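Local coordinates for CsuC (Acinetobacter baumannii, PDB 6FJY), which probably acts as the periplasmic chaperone of archaic Csu pili, holding subunits such as the tip adhesin CsuE in a pre-assembly complex by donor-strand complementation, at residues A[38-41]-A[46-49]; A[127-130]-A[134-137]; A[222-225]-A[230-233]. One frame throughout, in Å; residues are numbered along the deposited sequence.

Contact 1 (A[38-41]-A[46-49])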
loop_
_atom_site.group_PDB
_atom_site.type_symbol
_atom_site.label_atom_id
_atom_site.label_comp_id
_atom_site.label_asym_id
_atom_site.label_seq_id
_atom_site.Cartn_x
_atom_site.Cartn_y
_atom_site.Cartn_z
ATOM N N PHE A 38 13.601 -3.540 -10.171
ATOM C CA PHE A 38 15.036 -3.339 -10.140
ATOM C C PHE A 38 15.560 -3.583 -8.736
ATOM O O PHE A 38 14.874 -3.326 -7.747
ATOM C CB PHE A 38 15.400 -1.917 -10.584
ATOM C CG PHE A 38 15.089 -1.633 -12.028
ATOM C CD1 PHE A 38 16.026 -1.895 -13.017
ATOM C CD2 PHE A 38 13.852 -1.130 -12.403
ATOM C CE1 PHE A 38 15.741 -1.637 -14.342
ATOM C CE2 PHE A 38 13.566 -0.867 -13.728
ATOM C CZ PHE A 38 14.506 -1.125 -14.697
ATOM N N LYS A 39 16.781 -4.101 -8.666
ATOM C CA LYS A 39 17.464 -4.222 -7.394
ATOM C C LYS A 39 18.022 -2.860 -7.018
ATOM O O LYS A 39 18.480 -2.100 -7.876
ATOM C CB LYS A 39 18.571 -5.263 -7.465
ATOM C CG LYS A 39 18.967 -5.837 -6.115
ATOM C CD LYS A 39 19.714 -7.155 -6.284
ATOM C CE LYS A 39 19.994 -7.827 -4.941
ATOM N NZ LYS A 39 20.686 -9.148 -5.115
ATOM N N TRP A 40 17.927 -2.538 -5.733
ATOM C CA TRP A 40 18.213 -1.214 -5.203
ATOM C C TRP A 40 19.324 -1.331 -4.171
ATOM O O TRP A 40 19.178 -2.050 -3.179
ATOM C CB TRP A 40 16.939 -0.632 -4.594
ATOM C CG TRP A 40 17.052 0.703 -3.947
ATOM C CD1 TRP A 40 18.043 1.614 -4.088
ATOM C CD2 TRP A 40 16.103 1.272 -3.029
ATOM N NE1 TRP A 40 17.777 2.725 -3.313
ATOM C CE2 TRP A 40 16.590 2.537 -2.657
ATOM C CE3 TRP A 40 14.889 0.830 -2.498
ATOM C CZ2 TRP A 40 15.915 3.368 -1.769
ATOM C CZ3 TRP A 40 14.219 1.650 -1.607
ATOM C CH2 TRP A 40 14.738 2.914 -1.253
ATOM N N ASN A 41 20.424 -0.618 -4.397
ATOM C CA ASN A 41 21.540 -0.614 -3.464
ATOM C C ASN A 41 22.032 0.810 -3.326
ATOM O O ASN A 41 21.673 1.686 -4.116
ATOM C CB ASN A 41 22.687 -1.535 -3.909
ATOM C CG ASN A 41 23.334 -1.095 -5.220
ATOM O OD1 ASN A 41 24.198 -0.216 -5.237
ATOM N ND2 ASN A 41 22.930 -1.722 -6.321
ATOM N N LYS A 46 25.438 6.378 -3.113
ATOM C CA LYS A 46 24.304 6.894 -3.863
ATOM C C LYS A 46 23.431 5.738 -4.298
ATOM O O LYS A 46 23.864 4.582 -4.330
ATOM C CB LYS A 46 24.763 7.713 -5.071
ATOM C CG LYS A 46 25.685 6.947 -6.014
ATOM C CD LYS A 46 25.700 7.528 -7.424
ATOM C CE LYS A 46 26.622 6.724 -8.330
ATOM N NZ LYS A 46 26.367 5.260 -8.230
ATOM N N ASP A 47 22.197 6.080 -4.663
ATOM C CA ASP A 47 21.202 5.097 -5.066
ATOM C C ASP A 47 21.516 4.590 -6.465
ATOM O O ASP A 47 21.595 5.374 -7.418
ATOM C CB ASP A 47 19.805 5.718 -5.026
ATOM C CG ASP A 47 19.403 6.172 -3.628
ATOM O OD1 ASP A 47 19.149 5.301 -2.774
ATOM O OD2 ASP A 47 19.355 7.397 -3.378
ATOM N N ASN A 48 21.676 3.277 -6.582
ATOM C CA ASN A 48 21.889 2.593 -7.845
ATOM C C ASN A 48 20.788 1.563 -8.038
ATOM O O ASN A 48 20.283 0.983 -7.070
ATOM C CB ASN A 48 23.235 1.909 -7.875
ATOM C CG ASN A 48 24.337 2.837 -7.492
ATOM O OD1 ASN A 48 24.577 3.839 -8.162
ATOM N ND2 ASN A 48 24.997 2.541 -6.381
ATOM N N TYR A 49 20.418 1.337 -9.292
ATOM C CA TYR A 49 19.356 0.399 -9.622
ATOM C C TYR A 49 19.835 -0.503 -10.749
ATOM O O TYR A 49 20.555 -0.051 -11.644
ATOM C CB TYR A 49 18.088 1.140 -10.024
ATOM C CG TYR A 49 17.763 2.326 -9.133
ATOM C CD1 TYR A 49 17.103 2.163 -7.922
ATOM C CD2 TYR A 49 18.125 3.614 -9.513
ATOM C CE1 TYR A 49 16.804 3.265 -7.112
ATOM C CE2 TYR A 49 17.840 4.703 -8.721
ATOM C CZ TYR A 49 17.191 4.529 -7.523
ATOM O OH TYR A 49 16.902 5.632 -6.752
#

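Contact 2 (A[127-130]-A[134-137])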
loop_
_atom_site.group_PDB
_atom_site.type_symbol
_atom_site.label_atom_id
_atom_site.label_comp_id
_atom_site.label_asym_id
_atom_site.label_seq_id
_atom_site.Cartn_x
_atom_site.Cartn_y
_atom_site.Cartn_z
ATOM N N ILE A 127 13.744 -12.521 9.770
ATOM C CA ILE A 127 13.594 -11.071 9.742
ATOM C C ILE A 127 12.379 -10.734 8.885
ATOM O O ILE A 127 12.074 -11.442 7.922
ATOM C CB ILE A 127 14.876 -10.398 9.209
ATOM C CG1 ILE A 127 14.802 -8.876 9.338
ATOM C CG2 ILE A 127 15.130 -10.811 7.759
ATOM C CD1 ILE A 127 16.126 -8.187 9.019
ATOM N N GLY A 128 11.662 -9.670 9.266
ATOM C CA GLY A 128 10.445 -9.278 8.589
ATOM C C GLY A 128 10.297 -7.770 8.478
ATOM O O GLY A 128 11.171 -7.006 8.888
ATOM N N SER A 129 9.159 -7.364 7.898
ATOM C CA SER A 129 8.839 -5.949 7.708
ATOM C C SER A 129 8.512 -5.267 9.034
ATOM O O SER A 129 8.716 -4.057 9.180
ATOM C CB SER A 129 7.644 -5.800 6.766
ATOM O OG SER A 129 6.485 -6.434 7.308
ATOM N N GLY A 130 7.935 -6.007 9.977
ATOM C CA GLY A 130 7.464 -5.430 11.216
ATOM C C GLY A 130 6.115 -4.751 11.133
ATOM O O GLY A 130 5.666 -4.185 12.137
ATOM N N GLU A 134 2.925 -11.051 12.971
ATOM C CA GLU A 134 3.865 -12.155 12.804
ATOM C C GLU A 134 5.273 -11.648 12.522
ATOM O O GLU A 134 6.249 -12.175 13.067
ATOM C CB GLU A 134 3.390 -13.086 11.689
ATOM C CG GLU A 134 4.006 -14.475 11.744
ATOM C CD GLU A 134 3.329 -15.458 10.803
ATOM O OE1 GLU A 134 2.738 -15.013 9.795
ATOM O OE2 GLU A 134 3.386 -16.677 11.076
ATOM N N SER A 135 5.401 -10.632 11.663
ATOM C CA SER A 135 6.726 -10.103 11.359
ATOM C C SER A 135 7.286 -9.304 12.528
ATOM O O SER A 135 8.508 -9.188 12.666
ATOM C CB SER A 135 6.688 -9.237 10.095
ATOM O OG SER A 135 5.850 -8.111 10.272
ATOM N N GLN A 136 6.415 -8.731 13.360
ATOM C CA GLN A 136 6.880 -8.061 14.570
ATOM C C GLN A 136 7.526 -9.050 15.539
ATOM O O GLN A 136 8.565 -8.752 16.140
ATOM C CB GLN A 136 5.716 -7.326 15.240
ATOM C CG GLN A 136 5.440 -5.938 14.672
ATOM C CD GLN A 136 4.243 -5.246 15.317
ATOM O OE1 GLN A 136 3.493 -5.850 16.083
ATOM N NE2 GLN A 136 4.055 -3.972 14.991
ATOM N N LYS A 137 6.916 -10.227 15.709
ATOM C CA LYS A 137 7.517 -11.272 16.537
ATOM C C LYS A 137 8.858 -11.729 15.982
ATOM O O LYS A 137 9.790 -12.003 16.747
ATOM C CB LYS A 137 6.568 -12.463 16.676
ATOM C CG LYS A 137 5.474 -12.273 17.711
ATOM C CD LYS A 137 4.581 -13.501 17.799
ATOM C CE LYS A 137 3.420 -13.272 18.746
ATOM N NZ LYS A 137 2.501 -14.439 18.774
#

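Contact 3 (A[222-225]-A[230-233])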
loop_
_atom_site.group_PDB
_atom_site.type_symbol
_atom_site.label_atom_id
_atom_site.label_comp_id
_atom_site.label_asym_id
_atom_site.label_seq_id
_atom_site.Cartn_x
_atom_site.Cartn_y
_atom_site.Cartn_z
ATOM N N TYR A 222 18.700 14.518 15.241
ATOM C CA TYR A 222 17.359 14.039 15.536
ATOM C C TYR A 222 16.583 13.856 14.236
ATOM O O TYR A 222 16.630 14.712 13.350
ATOM C CB TYR A 222 16.630 15.021 16.454
ATOM C CG TYR A 222 17.004 14.889 17.909
ATOM C CD1 TYR A 222 17.256 13.642 18.469
ATOM C CD2 TYR A 222 17.098 16.012 18.726
ATOM C CE1 TYR A 222 17.590 13.516 19.808
ATOM C CE2 TYR A 222 17.433 15.896 20.066
ATOM C CZ TYR A 222 17.679 14.646 20.602
ATOM O OH TYR A 222 18.014 14.528 21.932
ATOM N N GLY A 223 15.858 12.742 14.130
ATOM C CA GLY A 223 15.142 12.419 12.912
ATOM C C GLY A 223 13.874 11.638 13.188
ATOM O O GLY A 223 13.631 11.175 14.305
ATOM N N VAL A 224 13.066 11.489 12.139
ATOM C CA VAL A 224 11.807 10.751 12.190
ATOM C C VAL A 224 11.879 9.654 11.140
ATOM O O VAL A 224 12.196 9.927 9.977
ATOM C CB VAL A 224 10.594 11.668 11.933
ATOM C CG1 VAL A 224 9.311 10.853 11.812
ATOM C CG2 VAL A 224 10.459 12.713 13.026
ATOM N N ASP A 225 11.620 8.415 11.553
ATOM C CA ASP A 225 11.680 7.268 10.662
ATOM C C ASP A 225 10.273 6.741 10.448
ATOM O O ASP A 225 9.528 6.535 11.411
ATOM C CB ASP A 225 12.583 6.159 11.209
ATOM C CG ASP A 225 12.636 4.930 10.286
ATOM O OD1 ASP A 225 12.781 5.094 9.050
ATOM O OD2 ASP A 225 12.541 3.798 10.799
ATOM N N LYS A 230 4.724 2.929 12.967
ATOM C CA LYS A 230 4.407 4.290 13.365
ATOM C C LYS A 230 5.661 5.145 13.299
ATOM O O LYS A 230 6.782 4.648 13.417
ATOM C CB LYS A 230 3.799 4.352 14.780
ATOM C CG LYS A 230 4.805 4.516 15.920
ATOM C CD LYS A 230 4.086 4.748 17.253
ATOM C CE LYS A 230 3.098 5.917 17.154
ATOM N NZ LYS A 230 2.239 6.078 18.366
ATOM N N GLN A 231 5.450 6.441 13.086
ATOM C CA GLN A 231 6.529 7.415 13.070
ATOM C C GLN A 231 7.284 7.417 14.390
ATOM O O GLN A 231 6.760 7.845 15.422
ATOM C CB GLN A 231 5.999 8.809 12.736
ATOM C CG GLN A 231 5.576 8.953 11.281
ATOM C CD GLN A 231 5.599 10.391 10.807
ATOM O OE1 GLN A 231 5.558 11.323 11.609
ATOM N NE2 GLN A 231 5.670 10.580 9.493
ATOM N N GLU A 232 8.513 6.917 14.366
ATOM C CA GLU A 232 9.346 6.830 15.552
ATOM C C GLU A 232 10.425 7.892 15.466
ATOM O O GLU A 232 11.030 8.102 14.409
ATOM C CB GLU A 232 10.007 5.453 15.696
ATOM C CG GLU A 232 9.088 4.261 15.495
ATOM C CD GLU A 232 8.341 3.880 16.752
ATOM O OE1 GLU A 232 8.524 4.559 17.782
ATOM O OE2 GLU A 232 7.572 2.898 16.711
ATOM N N LEU A 233 10.637 8.576 16.584
ATOM C CA LEU A 233 11.744 9.507 16.714
ATOM C C LEU A 233 13.020 8.702 16.914
ATOM O O LEU A 233 13.157 7.975 17.903
ATOM C CB LEU A 233 11.501 10.454 17.888
ATOM C CG LEU A 233 12.526 11.558 18.144
ATOM C CD1 LEU A 233 12.603 12.484 16.952
ATOM C CD2 LEU A 233 12.159 12.338 19.397
#

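Contact 1 (A[38-41]-A[46-49])
W40 and D47 show how a polar edge of a large aromatic can bind a carboxylate at the turn end of a hairpin. The two side chains run alongside each other in the same direction, and NE1 of W40 donates to OD1 of D47 over 3.0 Å at an N-H...O angle of 165°. The oxygen lies in the indole plane, but the proton reaches it from the anti side and somewhat out of the carboxylate plane. The same OD1 also accepts a bond from Q42 NE2, so two donors grip it. Setting CG of W40 anti to the backbone N (chi1 177°) lays the indole beside Y49, whose CE1 comes over one indole face, 3.7 Å from CD1. The rings meet obliquely. Two residues earlier, CB of F38 rests 4.1 Å from CB of Y49.

On the other side of the sheet, N41 and N48 meet through their amides. N41 holds CG between its backbone N and carbonyl carbon (chi1 64°), which brings OD1 within 3.1 Å of ND2 of N48. N41 OD1 lies nearly in the amide plane of N48, while the two amides are turned clearly against each other. Both groups are also tied to the turn: N41 OD1 accepts from D43 N, and N48 ND2 donates to D43 O. Between the backbones, N41 N to N48 O (3.1 Å) and N48 N to N41 O (2.9 Å) close the hydrogen-bonded pair.

W40 has further partners, a cation-pi contact with R89 and an edge-to-face one with Y196, and Y49 packs on an acidic side chain of the other protein chain. The whole is an antiparallel beta hairpin, its turn buttressed by side chains, in the Ig-like N-terminal domain of a PapD-type chaperone.

Contact 2 (A[127-130]-A[134-137])
The linker of a two-domain PapD-like chaperone offers an example of a short loop folding back on the helix that follows it: after strand 109-123, residues 127-130 turn against the first turn of helix 133-140, and G128 and G130 meet S135 and Q136. The two glycines let the chains come close. With no side chain in the way, CA of G128 approaches CB of S135 to 4.0 Å, and G130 has a positive phi of 81°, a turn-forming conformation that brings its amide and its carbonyl to the helix.

S135 carries the inner half of the contact. Its side chain points at the loop, and with OG placed between backbone N and carbonyl carbon (chi1 62°) the hydroxyl lies 3.0 Å from N of G130. That bond is weak, because the N-H points well off the oxygen. The stronger partner of the hydroxyl is OG1 of T132, just ahead of the helix, so S135 OG links the loop with the helix start. OG of S129 lies 3.5 Å from OG of S135.

G128 N donates to OD1 of N139, a turn further along the same helix, and S129 N to OE1 of E13, on which the S135 side chain also packs, tying this junction to the N-terminal part of the fold.

Q136 takes the outer, solvent-exposed half. Although its CB starts away from the loop, the chain continues extended past G130, with CG 3.1 Å from G130 O, and the amide ends beside the same carbonyl: Q136 NE2 donates to G130 O over 3.3 Å in a weak, bent bond.

Contact 3 (A[222-225]-A[230-233])
The amide of Q231 presents a face to V224: methyl CG1 of V224 sits over it, 3.8 Å from OE1, and the two side chains cross at an angle. V224 reaches it because CG1 stands anti to the backbone N (chi1 173°), while its other methyl, CG2, is 4.5 Å from CD1 of L233 in a looser touch. The carboxylate of D225 lies on the opposite side of the sheet, where OD1 accepts from the backbone N of R174 and, weakly, from S227 N.

L233 turns its own branch inward, with CG anti to the backbone N, and CD1 lands 3.1 Å from O of G223, a close approach of methyl to carbonyl. The backbone ladder is regular. D225 N donates to E232 O at 2.9 Å and nearly straight, and E232 N returns the bond to D225 O at 3.1 Å in the carbonyl plane. CA of Q231 adds a C-H...O contact to D225 O at 3.5 Å.

K230, at the loop end, packs on a polar side chain of the other protein chain. Strand 220-225 is outermost in its five-stranded sheet within this chain; G223 continues the hairpin by bonding with I234 on strand 232-238, whose other neighbour is strand 149-154, while V224 and D225 reach S176, just after strand 173-175, and R174 within it.

Read from the N terminus, the three contacts come in series, and none encloses or crosses another. Contact 1 closes a short loop at the end of strand 31-41, within the PapD N-terminal domain. Contact 2 follows strand 109-123 and fastens the linker to helix 133-140, before strand 149-154 opens the second sheet. Contact 3 closes the hairpin of strands 220-225 and 232-238 in that second sheet. Contacts 1 and 3 lie on opposite sides of the chain's centre, their centres about 24 Å apart, whereas contact 2 approaches contact 3 to about 7 Å between nearest atoms. Together they mark one hairpin in each half and the junction joining them.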